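Long-range contact in TudS (PDB 6Z92), which probably removes sulfur from 2-thiouracil as a desulfurase of the DUF523 family, and carries a bound iron-sulfur cluster: residues 78-83 against 126-131. Residues are numbered along the deposited sequence; the frame is centred on the assembly and turned at random.
Sequences RGAELA and TALLRR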
loop_
_atom_site.group_PDB
_atom_site.type_symbol
_atom_site.label_atom_id
_atom_site.label_comp_id
_atom_site.label_asym_id
_atom_site.label_seq_id
_atom_site.Cartn_x
_atom_site.Cartn_y
_atom_site.Cartn_z
ATOM N N ARG A 78 6.702 -6.372 -8.902
ATOM C CA ARG A 78 8.020 -5.813 -8.601
ATOM C C ARG A 78 7.916 -4.917 -7.351
ATOM O O ARG A 78 8.683 -5.085 -6.413
ATOM C CB ARG A 78 8.600 -5.006 -9.795
ATOM C CG ARG A 78 9.925 -4.312 -9.421
ATOM C CD ARG A 78 10.620 -3.615 -10.555
ATOM N NE ARG A 78 11.628 -4.436 -11.200
ATOM C CZ ARG A 78 12.301 -4.073 -12.293
ATOM N NH1 ARG A 78 12.068 -2.894 -12.867
ATOM N NH2 ARG A 78 13.236 -4.868 -12.798
ATOM N N GLY A 79 6.947 -4.008 -7.352
ATOM C CA GLY A 79 6.707 -3.113 -6.232
ATOM C C GLY A 79 6.374 -3.851 -4.951
ATOM O O GLY A 79 6.803 -3.434 -3.868
ATOM N N ALA A 80 5.593 -4.955 -5.073
ATOM C CA ALA A 80 5.247 -5.814 -3.947
ATOM C C ALA A 80 6.520 -6.450 -3.370
ATOM O O ALA A 80 6.740 -6.356 -2.164
ATOM C CB ALA A 80 4.257 -6.896 -4.380
ATOM N N GLU A 81 7.396 -7.022 -4.232
ATOM C CA GLU A 81 8.636 -7.667 -3.812
ATOM C C GLU A 81 9.659 -6.666 -3.233
ATOM O O GLU A 81 10.404 -7.010 -2.320
ATOM C CB GLU A 81 9.207 -8.509 -4.964
ATOM C CG GLU A 81 10.477 -9.275 -4.618
ATOM C CD GLU A 81 10.327 -10.344 -3.550
ATOM O OE1 GLU A 81 11.306 -10.589 -2.805
ATOM O OE2 GLU A 81 9.233 -10.956 -3.474
ATOM N N LEU A 82 9.649 -5.418 -3.709
ATOM C CA LEU A 82 10.530 -4.365 -3.179
ATOM C C LEU A 82 10.061 -3.932 -1.775
ATOM O O LEU A 82 10.893 -3.610 -0.929
ATOM C CB LEU A 82 10.579 -3.153 -4.129
ATOM C CG LEU A 82 11.345 -3.417 -5.425
ATOM C CD1 LEU A 82 11.036 -2.373 -6.479
ATOM C CD2 LEU A 82 12.829 -3.567 -5.147
ATOM N N ALA A 83 8.734 -3.929 -1.531
ATOM C CA ALA A 83 8.171 -3.604 -0.222
ATOM C C ALA A 83 8.623 -4.672 0.790
ATOM O O ALA A 83 9.033 -4.338 1.907
ATOM C CB ALA A 83 6.648 -3.568 -0.298
ATOM N N THR A 126 -0.016 -5.996 -0.122
ATOM C CA THR A 126 -0.584 -6.449 1.143
ATOM C C THR A 126 -0.576 -7.978 1.220
ATOM O O THR A 126 -0.124 -8.553 2.212
ATOM C CB THR A 126 -2.011 -5.891 1.281
ATOM O OG1 THR A 126 -1.950 -4.481 1.425
ATOM C CG2 THR A 126 -2.768 -6.509 2.449
ATOM N N ALA A 127 -1.023 -8.627 0.137
ATOM C CA ALA A 127 -1.063 -10.075 0.033
ATOM C C ALA A 127 0.332 -10.682 0.223
ATOM O O ALA A 127 0.480 -11.627 0.995
ATOM C CB ALA A 127 -1.655 -10.485 -1.308
ATOM N N LEU A 128 1.353 -10.095 -0.413
ATOM C CA LEU A 128 2.717 -10.575 -0.263
ATOM C C LEU A 128 3.274 -10.357 1.149
ATOM O O LEU A 128 3.862 -11.265 1.744
ATOM C CB LEU A 128 3.634 -9.957 -1.320
ATOM C CG LEU A 128 5.043 -10.537 -1.328
ATOM C CD1 LEU A 128 5.036 -11.990 -1.707
ATOM C CD2 LEU A 128 5.941 -9.760 -2.245
ATOM N N LEU A 129 3.077 -9.160 1.684
ATOM C CA LEU A 129 3.525 -8.823 3.022
ATOM C C LEU A 129 2.902 -9.751 4.091
ATOM O O LEU A 129 3.636 -10.326 4.900
ATOM C CB LEU A 129 3.222 -7.340 3.305
ATOM C CG LEU A 129 4.391 -6.324 3.220
ATOM C CD1 LEU A 129 5.334 -6.602 2.062
ATOM C CD2 LEU A 129 3.865 -4.923 3.118
ATOM N N ARG A 130 1.576 -9.963 4.038
ATOM C CA ARG A 130 0.870 -10.853 4.979
ATOM C C ARG A 130 1.345 -12.301 4.854
ATOM O O ARG A 130 1.485 -12.983 5.866
ATOM C CB ARG A 130 -0.646 -10.778 4.782
ATOM C CG ARG A 130 -1.236 -9.492 5.316
ATOM C CD ARG A 130 -2.732 -9.416 5.080
ATOM N NE ARG A 130 -3.316 -8.346 5.888
ATOM C CZ ARG A 130 -4.490 -7.773 5.649
ATOM N NH1 ARG A 130 -5.226 -8.161 4.613
ATOM N NH2 ARG A 130 -4.929 -6.794 6.436
ATOM N N ARG A 131 1.613 -12.758 3.626
ATOM C CA ARG A 131 2.132 -14.096 3.365
ATOM C C ARG A 131 3.503 -14.308 4.036
ATOM O O ARG A 131 3.840 -15.432 4.363
ATOM C CB ARG A 131 2.273 -14.309 1.860
ATOM C CG ARG A 131 1.388 -15.388 1.302
ATOM C CD ARG A 131 1.643 -15.552 -0.182
ATOM N NE ARG A 131 2.830 -16.382 -0.441
ATOM C CZ ARG A 131 2.785 -17.688 -0.703
ATOM N NH1 ARG A 131 1.621 -18.325 -0.747
ATOM N NH2 ARG A 131 3.907 -18.367 -0.921
#
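With CG of L128 anti to the backbone N (chi1 -173°), the CD2 methyl is carried across to the helix of A80 and lies against its backbone, 3.5 Å from A80 O. The same methyl lies 3.9 Å from A80 CB, so one leucine branch touches both peptide and side chain of a single alanine. E81 starts out away from the partner helix, but its bend at chi2 (64°) turns the carboxylate back, bringing OE2 within 3.7 Å of L128 CD2; this is van der Waals contact of an exposed glutamate at the margin. About a turn beyond A80, A83 is met by the next leucine, L129, whose CD1 lies 4.0 Å from A83 C and 4.1 Å from A83 CB, a buried apolar pair. The segment axes come within 9.0 Å at a crossing angle of -35°, and the A80 and L128 CA atoms are 6.5 Å apart, consistent with small alanines at the interface. Segments 78-83 and 126-131 thus meet through two alanines, two leucines and the margin glutamate, and T125 of helix 124-131 also touches A80 and A83. A83 also touches F42 of strand 39-42, while L129 rests on V136 of strand 135-137, so the two helices touch the two outermost strands of the four-stranded parallel sheet, one each.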